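Local coordinates for type 2A phosphatase-associated protein 42 (Saccharomyces cerevisiae, PDB 2V0P) that associates with the catalytic subunits of type 2A and SIT4 protein phosphatases, inhibits SIT4 and takes part in TOR signalling in response to the nitrogen source, at residues A[34-39]-A[84-89]; A[72-77]-A[112-117]; A[106-111]-A[220-225]; A[125-130]-A[211-216]. All coordinates share one frame; numbering follows the deposited sequence.

Contact 1: A[34-39]-A[84-89]; sequences LLLSTI and SRRQSN
R86 and its neighbour Q87 together grip one oxygen, Q32 OE1, which accepts from the guanidinium nitrogen R86 NH1 and from the backbone N of Q87. Q32 lies just ahead of segment 34-39 on helix 29-52, and this clasp fastens that helix to the non-helical connection 84-89 between helices 75-83 and 93-120, whose K100 NZ binds S84 O and R86 O, within the tetratricopeptide repeat-like N-terminal domain. Across the segments themselves the contact is apolar, and an arginine suits it because a long hydrocarbon chain precedes its charge. In R86 the bends at chi2 (-79°) and chi3 (-75°) turn the guanidinium so that one face lies over L36. L36 CB stands over the centre of that plane, and L36 CD1 lies over the same guanidinium, 3.8 Å from R86 NH2. L35 uses its CD2 branch to press on the connection, coming within 3.5 Å of the backbone R85 C and 3.9 Å of R85 CB. Beyond CB the R85 chain runs away from the helix in an extended form, and its NH1 is taken up by the carbonyl oxygen of L81. Branched aliphatic residues on the helix offer a surface without competing polar groups, and L35 CD2 and I39 CD1 each approach R86 CG to 3.6 Å.

Contact 2: A[72-77]-A[112-117]; sequences FLAVDY and INFLTL
Y77 and F114 both carry CG anti to the backbone N (chi1 170° and 172°), and the two side chains run alongside one another with a common heading. Their rings are oblique to each other, and the intimate contact is a CH-pi interaction: Y77 CB sits 3.6 Å from the centroid of the F114 ring, only 8° off its normal. Phenylalanine suits this place because a flat apolar ring can take a CH group on its face and a carbonyl oxygen at its C-H edge. That oxygen is L73 O, near the ring plane and 3.1 Å from F114 CD1. L73 lies roughly perpendicular to L117, CD2 to CD2 at 3.7 Å. D76 CB packs on F114 CB at 3.7 Å, while a water bridges the polar ends, donating to D76 OD1 at 2.6 Å and accepting from N113 ND2 at 3.0 Å. D76 OD1 also forms a salt bridge with K46, and N113 OD1 bonds to R138. In this buried core of the tetratricopeptide repeat-like N-terminal domain, the start of helix 75-83 meets helix 93-120 through F114, helix 29-52 through K46, and helix 199-231, with L208 on L73, F211 stacked on Y77, and T215 on Y77 and F114.

Contact 3: A[106-111]-A[220-225]; sequences KSVESF and EQNLFE
V108 and N222 lie alongside each other, pointing oppositely, with V108 CG2 meeting N222 CB at 3.5 Å. The short helical segments that carry them run nearly antiparallel (153°), their axes 9.8 Å apart. The V108 branch that does the touching is CG2, the one anti to the carbonyl carbon. It also meets L223 CD2 at 4.2 Å, the leucine set nearly square to the valine. A beta-branched residue is apt here, for its short, stiff side chain fills the interface close to the helix backbone. The amide of N222 is turned toward S107 and F111. It brings ND2 to the edge of the phenylalanine ring, 3.9 Å from F111 CE2, with the amide and ring planes 48° apart. S107 OG comes within 2.9 Å of N222 ND2, but the angle is too poor for a hydrogen bond. Serine is small enough to let ND2 come this close, and its hydroxyl is satisfied by the carbonyl oxygen of G80 in helix 75-83. L223 goes on to pack against L143 of the short helix 143-146, and F224 and E225 meet a second subunit. Antiparallel packing of helix 93-120 on helix 199-231, with serine, valine, asparagine, leucine and the edge of a phenylalanine between them, is in keeping with the all-helical, tetratricopeptide repeat-like fold.

Contact 4: A[125-130]-A[211-216]; sequences DPLVGE and FSLDTI
V128 is the residue on which the first shell of this contact centres: CG2 faces L213, CG1 faces I216, and both methyls lie near the backbone S212 O. CG2 packs on L213 CD2 at 3.7 Å and lies 3.8 Å from S212 O, while V128 CG1 meets I216 CD1 at 3.9 Å, the valine and isoleucine passing with opposed headings. L213 CD2 is shared, since L127 CD2 touches it at 4.2 Å, one leucine lying athwart the other. Short, branched V128 suits the place where the backbones are nearest, and the leucines reach across beside it. One shell out, polar groups fix the start of the helix that presents V128. D125 is its N-cap: OD1 accepts from L127 N at 3.0 Å with an N-H...O angle of 149°, met on the anti side of the carboxylate. Its other oxygen, OD2, takes a salt bridge from R172 and a hydrogen bond from H209. A water bridges the two segments, accepting from D125 N at 3.0 Å and donating to S212 OG at 2.9 Å. That serine hydroxyl stands between its backbone N and carbonyl carbon (chi1 78°), turned back to bond H209 O. The short segments 126-130 and 211-216 cross at 37° within the tetratricopeptide repeat-like helical domain, and the pair is also touched by helix 156-186, where L169 packs on L127 and I176 on L213, and by helix 93-120, where L118 meets S212.

Overall arrangement
Starting from the N terminus, contact 1 closes the first loop, bringing the connection after helix 75-83 back to helix 29-52. Contact 2 opens inside that loop at 72-77 and closes beyond it, so the two cross; contact 2 ties helix 75-83 to helix 93-120. Contact 3 opens on the same helix 93-120 and crosses contact 2, but follows contact 1 in series; its long loop reaches helix 199-231. Contact 4 lies wholly within this span, adding helix 126-133 to helix 199-231. Contact 1 touches contact 3 (S84 on S107 and N222), contact 2 touches 3 (Y77 on F111) and 4 (Y77 OH probably hydrogen-bonds D214 OD2), and contact 3 touches 4 (F111 on T215). Helix 93-120 serves contacts 2 and 3, helix 199-231 contacts 3 and 4.

Contact 1: A[34-39]-A[84-89]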
loop_
_atom_site.group_PDB
_atom_site.type_symbol
_atom_site.label_atom_id
_atom_site.label_comp_id
_atom_site.label_asym_id
_atom_site.label_seq_id
_atom_site.Cartn_x
_atom_site.Cartn_y
_atom_site.Cartn_z
ATOM N N LEU A 34 -11.080 20.382 18.648
ATOM C CA LEU A 34 -10.192 20.041 19.802
ATOM C C LEU A 34 -8.788 19.672 19.362
ATOM O O LEU A 34 -7.795 20.052 20.002
ATOM C CB LEU A 34 -10.776 18.896 20.626
ATOM C CG LEU A 34 -10.000 18.377 21.837
ATOM C CD1 LEU A 34 -9.854 19.516 22.859
ATOM C CD2 LEU A 34 -10.803 17.254 22.421
ATOM N N LEU A 35 -8.680 18.961 18.238
ATOM C CA LEU A 35 -7.389 18.584 17.734
ATOM C C LEU A 35 -6.563 19.816 17.351
ATOM O O LEU A 35 -5.410 19.949 17.751
ATOM C CB LEU A 35 -7.521 17.544 16.581
ATOM C CG LEU A 35 -6.230 17.037 15.973
ATOM C CD1 LEU A 35 -5.504 16.042 16.852
ATOM C CD2 LEU A 35 -6.495 16.458 14.645
ATOM N N LEU A 36 -7.173 20.714 16.601
ATOM C CA LEU A 36 -6.554 21.936 16.217
ATOM C C LEU A 36 -6.141 22.780 17.418
ATOM O O LEU A 36 -5.120 23.305 17.404
ATOM C CB LEU A 36 -7.457 22.760 15.323
ATOM C CG LEU A 36 -6.877 24.063 14.830
ATOM C CD1 LEU A 36 -5.550 23.865 14.110
ATOM C CD2 LEU A 36 -7.859 24.792 13.946
ATOM N N SER A 37 -6.953 22.895 18.423
ATOM C CA SER A 37 -6.569 23.779 19.555
ATOM C C SER A 37 -5.465 23.118 20.377
ATOM O O SER A 37 -4.587 23.796 20.869
ATOM C CB SER A 37 -7.733 24.197 20.403
ATOM O OG SER A 37 -8.353 23.101 21.001
ATOM N N THR A 38 -5.504 21.790 20.470
ATOM C CA THR A 38 -4.436 21.042 21.082
ATOM C C THR A 38 -3.108 21.252 20.397
ATOM O O THR A 38 -2.040 21.511 21.027
ATOM C CB THR A 38 -4.809 19.615 21.328
ATOM O OG1 THR A 38 -5.996 19.595 22.057
ATOM C CG2 THR A 38 -3.651 18.821 22.205
ATOM N N ILE A 39 -3.096 21.146 19.094
ATOM C CA ILE A 39 -1.888 21.398 18.372
ATOM C C ILE A 39 -1.400 22.816 18.583
ATOM O O ILE A 39 -0.213 23.013 18.832
ATOM C CB ILE A 39 -2.109 21.112 16.843
ATOM C CG1 ILE A 39 -2.258 19.630 16.601
ATOM C CG2 ILE A 39 -1.004 21.610 16.060
ATOM C CD1 ILE A 39 -2.857 19.438 15.118
ATOM N N SER A 84 -0.926 14.035 12.318
ATOM C CA SER A 84 -1.331 12.979 11.365
ATOM C C SER A 84 -2.848 12.753 11.360
ATOM O O SER A 84 -3.395 12.146 10.427
ATOM C CB SER A 84 -0.583 11.688 11.682
ATOM O OG SER A 84 -1.040 11.158 12.875
ATOM N N ARG A 85 -3.529 13.313 12.379
ATOM C CA ARG A 85 -4.914 13.075 12.607
ATOM C C ARG A 85 -5.858 14.215 12.061
ATOM O O ARG A 85 -7.043 14.060 12.063
ATOM C CB ARG A 85 -5.171 12.828 14.091
ATOM C CG ARG A 85 -4.917 11.458 14.598
ATOM C CD ARG A 85 -4.704 11.420 16.102
ATOM N NE ARG A 85 -4.586 10.033 16.555
ATOM C CZ ARG A 85 -3.494 9.295 16.460
ATOM N NH1 ARG A 85 -2.371 9.800 15.983
ATOM N NH2 ARG A 85 -3.511 8.027 16.852
ATOM N N ARG A 86 -5.266 15.315 11.620
ATOM C CA ARG A 86 -5.955 16.451 11.057
ATOM C C ARG A 86 -6.594 16.075 9.720
ATOM O O ARG A 86 -6.048 15.299 8.986
ATOM C CB ARG A 86 -4.970 17.602 10.878
ATOM C CG ARG A 86 -4.584 18.239 12.211
ATOM C CD ARG A 86 -5.704 19.202 12.682
ATOM N NE ARG A 86 -5.747 20.453 11.949
ATOM C CZ ARG A 86 -6.873 21.053 11.547
ATOM N NH1 ARG A 86 -8.059 20.503 11.778
ATOM N NH2 ARG A 86 -6.819 22.209 10.894
ATOM N N GLN A 87 -7.761 16.633 9.464
ATOM C CA GLN A 87 -8.433 16.498 8.185
ATOM C C GLN A 87 -9.108 17.818 7.821
ATOM O O GLN A 87 -9.590 18.565 8.694
ATOM C CB GLN A 87 -9.537 15.435 8.254
ATOM C CG GLN A 87 -9.106 14.122 8.637
ATOM C CD GLN A 87 -10.214 13.113 8.499
ATOM O OE1 GLN A 87 -11.276 13.376 7.885
ATOM N NE2 GLN A 87 -9.969 11.935 9.036
ATOM N N SER A 88 -9.160 18.095 6.539
ATOM C CA SER A 88 -9.865 19.303 6.074
ATOM C C SER A 88 -11.326 18.977 5.832
ATOM O O SER A 88 -11.661 17.829 5.549
ATOM C CB SER A 88 -9.216 19.830 4.817
ATOM O OG SER A 88 -10.052 20.758 4.182
ATOM N N ASN A 89 -12.183 19.981 5.963
ATOM C CA ASN A 89 -13.604 19.864 5.601
ATOM C C ASN A 89 -14.006 20.793 4.442
ATOM O O ASN A 89 -15.193 20.925 4.102
ATOM C CB ASN A 89 -14.497 20.070 6.835
ATOM C CG ASN A 89 -14.600 18.806 7.695
ATOM O OD1 ASN A 89 -14.339 18.835 8.907
ATOM N ND2 ASN A 89 -14.973 17.681 7.061
#

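Contact 2: A[72-77]-A[112-117]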
loop_
_atom_site.group_PDB
_atom_site.type_symbol
_atom_site.label_atom_id
_atom_site.label_comp_id
_atom_site.label_asym_id
_atom_site.label_seq_id
_atom_site.Cartn_x
_atom_site.Cartn_y
_atom_site.Cartn_z
ATOM N N PHE A 72 9.793 16.704 27.883
ATOM C CA PHE A 72 9.686 17.684 26.833
ATOM C C PHE A 72 10.412 17.293 25.559
ATOM O O PHE A 72 10.177 17.874 24.556
ATOM C CB PHE A 72 10.279 19.010 27.292
ATOM C CG PHE A 72 9.612 19.587 28.532
ATOM C CD1 PHE A 72 8.246 19.542 28.686
ATOM C CD2 PHE A 72 10.379 20.129 29.545
ATOM C CE1 PHE A 72 7.639 20.037 29.837
ATOM C CE2 PHE A 72 9.789 20.666 30.689
ATOM C CZ PHE A 72 8.420 20.607 30.836
ATOM N N LEU A 73 11.388 16.426 25.637
ATOM C CA LEU A 73 12.083 15.977 24.456
ATOM C C LEU A 73 10.991 15.291 23.557
ATOM O O LEU A 73 11.178 15.111 22.353
ATOM C CB LEU A 73 13.142 14.946 24.869
ATOM C CG LEU A 73 14.445 15.468 25.523
ATOM C CD1 LEU A 73 15.370 14.342 25.966
ATOM C CD2 LEU A 73 15.203 16.430 24.606
ATOM N N ALA A 74 9.897 14.889 24.153
ATOM C CA ALA A 74 8.752 14.292 23.328
ATOM C C ALA A 74 7.717 15.256 22.668
ATOM O O ALA A 74 6.737 14.798 22.028
ATOM C CB ALA A 74 8.070 13.282 24.056
ATOM N N VAL A 75 7.918 16.549 22.799
ATOM C CA VAL A 75 6.995 17.496 22.205
ATOM C C VAL A 75 6.840 17.229 20.668
ATOM O O VAL A 75 5.782 17.141 20.214
ATOM C CB VAL A 75 7.311 18.967 22.448
ATOM C CG1 VAL A 75 7.533 19.275 23.934
ATOM C CG2 VAL A 75 8.425 19.462 21.634
ATOM N N ASP A 76 7.915 17.046 19.931
ATOM C CA ASP A 76 7.771 16.740 18.520
ATOM C C ASP A 76 7.083 15.396 18.251
ATOM O O ASP A 76 6.399 15.273 17.214
ATOM C CB ASP A 76 9.094 16.797 17.834
ATOM C CG ASP A 76 9.691 18.167 17.860
ATOM O OD1 ASP A 76 8.969 19.107 17.489
ATOM O OD2 ASP A 76 10.875 18.280 18.259
ATOM N N TYR A 77 7.260 14.395 19.146
ATOM C CA TYR A 77 6.593 13.155 18.997
ATOM C C TYR A 77 5.060 13.395 19.032
ATOM O O TYR A 77 4.334 12.893 18.176
ATOM C CB TYR A 77 6.990 12.127 20.043
ATOM C CG TYR A 77 6.186 10.858 20.122
ATOM C CD1 TYR A 77 6.285 9.820 19.125
ATOM C CD2 TYR A 77 5.336 10.627 21.194
ATOM C CE1 TYR A 77 5.543 8.663 19.249
ATOM C CE2 TYR A 77 4.642 9.469 21.286
ATOM C CZ TYR A 77 4.769 8.484 20.261
ATOM O OH TYR A 77 4.079 7.370 20.370
ATOM N N ILE A 112 10.432 13.206 12.514
ATOM C CA ILE A 112 11.860 13.243 12.226
ATOM C C ILE A 112 12.675 14.241 13.119
ATOM O O ILE A 112 13.760 13.936 13.602
ATOM C CB ILE A 112 12.120 13.365 10.700
ATOM C CG1 ILE A 112 11.506 12.114 9.991
ATOM C CG2 ILE A 112 13.582 13.489 10.409
ATOM C CD1 ILE A 112 11.701 12.086 8.501
ATOM N N ASN A 113 12.089 15.407 13.342
ATOM C CA ASN A 113 12.536 16.348 14.372
ATOM C C ASN A 113 12.770 15.645 15.719
ATOM O O ASN A 113 13.823 15.755 16.247
ATOM C CB ASN A 113 11.494 17.474 14.506
ATOM C CG ASN A 113 11.508 18.410 13.343
ATOM O OD1 ASN A 113 12.378 18.330 12.521
ATOM N ND2 ASN A 113 10.547 19.351 13.286
ATOM N N PHE A 114 11.796 14.872 16.198
ATOM C CA PHE A 114 11.863 14.137 17.423
ATOM C C PHE A 114 13.099 13.178 17.441
ATOM O O PHE A 114 13.825 13.233 18.335
ATOM C CB PHE A 114 10.572 13.404 17.672
ATOM C CG PHE A 114 10.595 12.443 18.841
ATOM C CD1 PHE A 114 10.884 12.886 20.157
ATOM C CD2 PHE A 114 10.283 11.107 18.650
ATOM C CE1 PHE A 114 10.909 12.008 21.217
ATOM C CE2 PHE A 114 10.266 10.196 19.774
ATOM C CZ PHE A 114 10.608 10.671 21.060
ATOM N N LEU A 115 13.298 12.350 16.414
ATOM C CA LEU A 115 14.407 11.418 16.361
ATOM C C LEU A 115 15.717 12.148 16.258
ATOM O O LEU A 115 16.709 11.759 16.859
ATOM C CB LEU A 115 14.247 10.395 15.173
ATOM C CG LEU A 115 12.958 9.587 15.167
ATOM C CD1 LEU A 115 12.870 8.664 13.905
ATOM C CD2 LEU A 115 12.663 8.767 16.401
ATOM N N THR A 116 15.746 13.203 15.483
ATOM C CA THR A 116 16.921 13.922 15.324
ATOM C C THR A 116 17.354 14.518 16.719
ATOM O O THR A 116 18.531 14.499 17.072
ATOM C CB THR A 116 16.705 14.977 14.343
ATOM O OG1 THR A 116 16.533 14.355 13.052
ATOM C CG2 THR A 116 17.867 15.949 14.311
ATOM N N LEU A 117 16.357 14.962 17.473
ATOM C CA LEU A 117 16.574 15.549 18.799
ATOM C C LEU A 117 17.132 14.486 19.718
ATOM O O LEU A 117 18.094 14.770 20.409
ATOM C CB LEU A 117 15.282 16.098 19.380
ATOM C CG LEU A 117 15.352 16.761 20.777
ATOM C CD1 LEU A 117 16.193 17.957 20.725
ATOM C CD2 LEU A 117 13.978 17.132 21.164
HETATM O O HOH W 1 8.118 19.380 15.090
#

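Contact 3: A[106-111]-A[220-225]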
loop_
_atom_site.group_PDB
_atom_site.type_symbol
_atom_site.label_atom_id
_atom_site.label_comp_id
_atom_site.label_asym_id
_atom_site.label_seq_id
_atom_site.Cartn_x
_atom_site.Cartn_y
_atom_site.Cartn_z
ATOM N N LYS A 106 3.776 17.059 7.267
ATOM C CA LYS A 106 4.065 17.758 8.543
ATOM C C LYS A 106 4.181 16.811 9.747
ATOM O O LYS A 106 5.066 16.989 10.546
ATOM C CB LYS A 106 3.005 18.822 8.800
ATOM C CG LYS A 106 3.037 19.971 7.836
ATOM C CD LYS A 106 4.410 20.637 7.764
ATOM C CE LYS A 106 4.267 22.106 7.381
ATOM N NZ LYS A 106 5.504 22.638 6.734
ATOM N N SER A 107 3.295 15.827 9.867
ATOM C CA SER A 107 3.416 14.772 10.849
ATOM C C SER A 107 4.799 14.076 10.794
ATOM O O SER A 107 5.504 14.048 11.792
ATOM C CB SER A 107 2.297 13.748 10.679
ATOM O OG SER A 107 2.538 12.626 11.494
ATOM N N VAL A 108 5.167 13.540 9.610
ATOM C CA VAL A 108 6.461 12.965 9.370
ATOM C C VAL A 108 7.630 13.911 9.699
ATOM O O VAL A 108 8.575 13.476 10.357
ATOM C CB VAL A 108 6.574 12.313 7.977
ATOM C CG1 VAL A 108 7.984 11.860 7.698
ATOM C CG2 VAL A 108 5.535 11.136 7.847
ATOM N N GLU A 109 7.552 15.198 9.306
ATOM C CA GLU A 109 8.578 16.137 9.665
ATOM C C GLU A 109 8.731 16.198 11.209
ATOM O O GLU A 109 9.854 16.143 11.667
ATOM C CB GLU A 109 8.324 17.517 9.101
ATOM C CG GLU A 109 9.484 18.436 9.138
ATOM C CD GLU A 109 9.284 19.649 8.241
ATOM O OE1 GLU A 109 8.523 19.539 7.240
ATOM O OE2 GLU A 109 9.901 20.710 8.523
ATOM N N SER A 110 7.632 16.335 11.937
ATOM C CA SER A 110 7.676 16.382 13.385
ATOM C C SER A 110 8.315 15.108 13.941
ATOM O O SER A 110 9.147 15.167 14.835
ATOM C CB SER A 110 6.316 16.585 14.029
ATOM O OG SER A 110 5.891 17.889 13.887
ATOM N N PHE A 111 7.890 13.973 13.426
ATOM C CA PHE A 111 8.458 12.680 13.847
ATOM C C PHE A 111 9.959 12.670 13.635
ATOM O O PHE A 111 10.675 12.199 14.482
ATOM C CB PHE A 111 7.752 11.505 13.121
ATOM C CG PHE A 111 6.440 11.108 13.728
ATOM C CD1 PHE A 111 6.353 10.761 15.070
ATOM C CD2 PHE A 111 5.294 10.995 12.935
ATOM C CE1 PHE A 111 5.164 10.400 15.650
ATOM C CE2 PHE A 111 4.095 10.641 13.500
ATOM C CZ PHE A 111 4.016 10.332 14.897
ATOM N N GLU A 220 6.272 5.067 8.848
ATOM C CA GLU A 220 5.969 4.085 7.717
ATOM C C GLU A 220 4.517 4.243 7.247
ATOM O O GLU A 220 4.232 4.381 6.009
ATOM C CB GLU A 220 6.254 2.646 8.171
ATOM C CG GLU A 220 6.383 1.656 7.014
ATOM C CD GLU A 220 6.163 0.213 7.412
ATOM O OE1 GLU A 220 5.759 -0.085 8.558
ATOM O OE2 GLU A 220 6.375 -0.635 6.554
ATOM N N GLN A 221 3.608 4.265 8.208
ATOM C CA GLN A 221 2.198 4.330 7.949
ATOM C C GLN A 221 1.906 5.640 7.248
ATOM O O GLN A 221 1.239 5.623 6.277
ATOM C CB GLN A 221 1.396 4.217 9.214
ATOM C CG GLN A 221 -0.003 4.726 9.110
ATOM C CD GLN A 221 -0.891 3.839 8.221
ATOM O OE1 GLN A 221 -0.743 2.621 8.194
ATOM N NE2 GLN A 221 -1.814 4.456 7.510
ATOM N N ASN A 222 2.486 6.749 7.703
ATOM C CA ASN A 222 2.191 8.019 7.060
ATOM C C ASN A 222 2.787 8.173 5.642
ATOM O O ASN A 222 2.214 8.797 4.788
ATOM C CB ASN A 222 2.576 9.195 8.003
ATOM C CG ASN A 222 1.726 9.256 9.262
ATOM O OD1 ASN A 222 0.795 8.501 9.445
ATOM N ND2 ASN A 222 2.084 10.128 10.154
ATOM N N LEU A 223 3.953 7.619 5.403
ATOM C CA LEU A 223 4.558 7.691 4.138
ATOM C C LEU A 223 3.743 6.833 3.147
ATOM O O LEU A 223 3.415 7.302 2.132
ATOM C CB LEU A 223 5.996 7.188 4.220
ATOM C CG LEU A 223 6.948 8.208 4.867
ATOM C CD1 LEU A 223 8.391 7.700 4.748
ATOM C CD2 LEU A 223 6.812 9.538 4.203
ATOM N N PHE A 224 3.361 5.646 3.547
ATOM C CA PHE A 224 2.549 4.765 2.703
ATOM C C PHE A 224 1.187 5.365 2.414
ATOM O O PHE A 224 0.765 5.414 1.251
ATOM C CB PHE A 224 2.339 3.452 3.385
ATOM C CG PHE A 224 1.725 2.443 2.470
ATOM C CD1 PHE A 224 2.465 1.930 1.429
ATOM C CD2 PHE A 224 0.401 2.067 2.612
ATOM C CE1 PHE A 224 1.903 0.961 0.553
ATOM C CE2 PHE A 224 -0.171 1.118 1.724
ATOM C CZ PHE A 224 0.593 0.572 0.733
ATOM N N GLU A 225 0.508 5.821 3.477
ATOM C CA GLU A 225 -0.778 6.472 3.381
ATOM C C GLU A 225 -0.671 7.676 2.477
ATOM O O GLU A 225 -1.487 7.806 1.540
ATOM C CB GLU A 225 -1.311 6.855 4.751
ATOM C CG GLU A 225 -2.804 7.202 4.821
ATOM C CD GLU A 225 -3.191 7.650 6.224
ATOM O OE1 GLU A 225 -2.764 6.993 7.198
ATOM O OE2 GLU A 225 -3.917 8.664 6.368
#

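Contact 4: A[125-130]-A[211-216]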
loop_
_atom_site.group_PDB
_atom_site.type_symbol
_atom_site.label_atom_id
_atom_site.label_comp_id
_atom_site.label_asym_id
_atom_site.label_seq_id
_atom_site.Cartn_x
_atom_site.Cartn_y
_atom_site.Cartn_z
ATOM N N ASP A 125 18.276 4.662 20.167
ATOM C CA ASP A 125 18.422 3.246 19.833
ATOM C C ASP A 125 19.089 3.076 18.456
ATOM O O ASP A 125 18.666 3.697 17.487
ATOM C CB ASP A 125 17.028 2.617 19.804
ATOM C CG ASP A 125 17.060 1.102 19.850
ATOM O OD1 ASP A 125 17.795 0.500 19.049
ATOM O OD2 ASP A 125 16.328 0.515 20.673
ATOM N N PRO A 126 20.124 2.237 18.358
ATOM C CA PRO A 126 20.790 2.197 17.069
ATOM C C PRO A 126 19.888 1.610 15.955
ATOM O O PRO A 126 20.077 1.933 14.800
ATOM C CB PRO A 126 22.020 1.359 17.342
ATOM C CG PRO A 126 21.638 0.492 18.473
ATOM C CD PRO A 126 20.712 1.282 19.311
ATOM N N LEU A 127 18.909 0.790 16.317
ATOM C CA LEU A 127 17.936 0.269 15.396
ATOM C C LEU A 127 17.157 1.425 14.756
ATOM O O LEU A 127 16.837 1.415 13.551
ATOM C CB LEU A 127 16.979 -0.663 16.124
ATOM C CG LEU A 127 15.948 -1.462 15.279
ATOM C CD1 LEU A 127 15.522 -2.742 15.967
ATOM C CD2 LEU A 127 14.718 -0.633 14.949
ATOM N N VAL A 128 16.847 2.430 15.570
ATOM C CA VAL A 128 16.052 3.545 15.077
ATOM C C VAL A 128 16.949 4.462 14.331
ATOM O O VAL A 128 16.571 4.989 13.292
ATOM C CB VAL A 128 15.306 4.265 16.215
ATOM C CG1 VAL A 128 14.565 5.522 15.693
ATOM C CG2 VAL A 128 14.309 3.339 16.860
ATOM N N GLY A 129 18.153 4.660 14.847
ATOM C CA GLY A 129 19.133 5.523 14.240
ATOM C C GLY A 129 19.592 5.091 12.874
ATOM O O GLY A 129 19.902 5.933 12.046
ATOM N N GLU A 130 19.648 3.770 12.626
ATOM C CA GLU A 130 20.071 3.283 11.323
ATOM C C GLU A 130 19.054 3.703 10.255
ATOM O O GLU A 130 19.423 4.117 9.167
ATOM C CB GLU A 130 20.213 1.778 11.354
ATOM C CG GLU A 130 20.967 1.241 10.183
ATOM C CD GLU A 130 20.570 -0.184 9.862
ATOM O OE1 GLU A 130 19.548 -0.653 10.416
ATOM O OE2 GLU A 130 21.269 -0.828 9.057
ATOM N N PHE A 211 8.700 5.658 22.568
ATOM C CA PHE A 211 8.326 6.633 21.543
ATOM C C PHE A 211 9.142 6.577 20.240
ATOM O O PHE A 211 8.567 6.644 19.141
ATOM C CB PHE A 211 8.273 8.033 22.133
ATOM C CG PHE A 211 7.276 8.195 23.211
ATOM C CD1 PHE A 211 6.271 7.306 23.406
ATOM C CD2 PHE A 211 7.321 9.361 24.025
ATOM C CE1 PHE A 211 5.297 7.509 24.423
ATOM C CE2 PHE A 211 6.392 9.575 25.007
ATOM C CZ PHE A 211 5.378 8.659 25.230
ATOM N N SER A 212 10.454 6.439 20.345
ATOM C CA SER A 212 11.299 6.382 19.198
ATOM C C SER A 212 11.001 5.120 18.355
ATOM O O SER A 212 11.000 5.204 17.137
ATOM C CB SER A 212 12.782 6.445 19.598
ATOM O OG SER A 212 13.193 5.198 20.064
ATOM N N LEU A 213 10.707 4.002 18.996
ATOM C CA LEU A 213 10.347 2.807 18.277
ATOM C C LEU A 213 8.934 3.001 17.625
ATOM O O LEU A 213 8.822 2.767 16.469
ATOM C CB LEU A 213 10.445 1.592 19.161
ATOM C CG LEU A 213 11.938 1.312 19.494
ATOM C CD1 LEU A 213 12.000 0.590 20.774
ATOM C CD2 LEU A 213 12.610 0.458 18.392
ATOM N N ASP A 214 7.933 3.450 18.380
ATOM C CA ASP A 214 6.611 3.727 17.885
ATOM C C ASP A 214 6.684 4.601 16.662
ATOM O O ASP A 214 6.006 4.338 15.713
ATOM C CB ASP A 214 5.757 4.466 18.954
ATOM C CG ASP A 214 4.262 4.568 18.552
ATOM O OD1 ASP A 214 3.675 3.510 18.196
ATOM O OD2 ASP A 214 3.684 5.679 18.601
ATOM N N THR A 215 7.532 5.620 16.689
ATOM C CA THR A 215 7.753 6.598 15.604
ATOM C C THR A 215 8.050 5.929 14.269
ATOM O O THR A 215 7.513 6.323 13.248
ATOM C CB THR A 215 8.870 7.629 16.005
ATOM O OG1 THR A 215 8.358 8.396 17.063
ATOM C CG2 THR A 215 9.262 8.597 14.897
ATOM N N ILE A 216 8.894 4.907 14.270
ATOM C CA ILE A 216 9.195 4.261 13.021
ATOM C C ILE A 216 7.882 3.735 12.379
ATOM O O ILE A 216 7.701 3.938 11.230
ATOM C CB ILE A 216 10.275 3.158 13.151
ATOM C CG1 ILE A 216 11.644 3.755 13.534
ATOM C CG2 ILE A 216 10.350 2.316 11.862
ATOM C CD1 ILE A 216 12.187 4.821 12.671
HETATM O O HOH W 2 15.757 5.531 21.449
#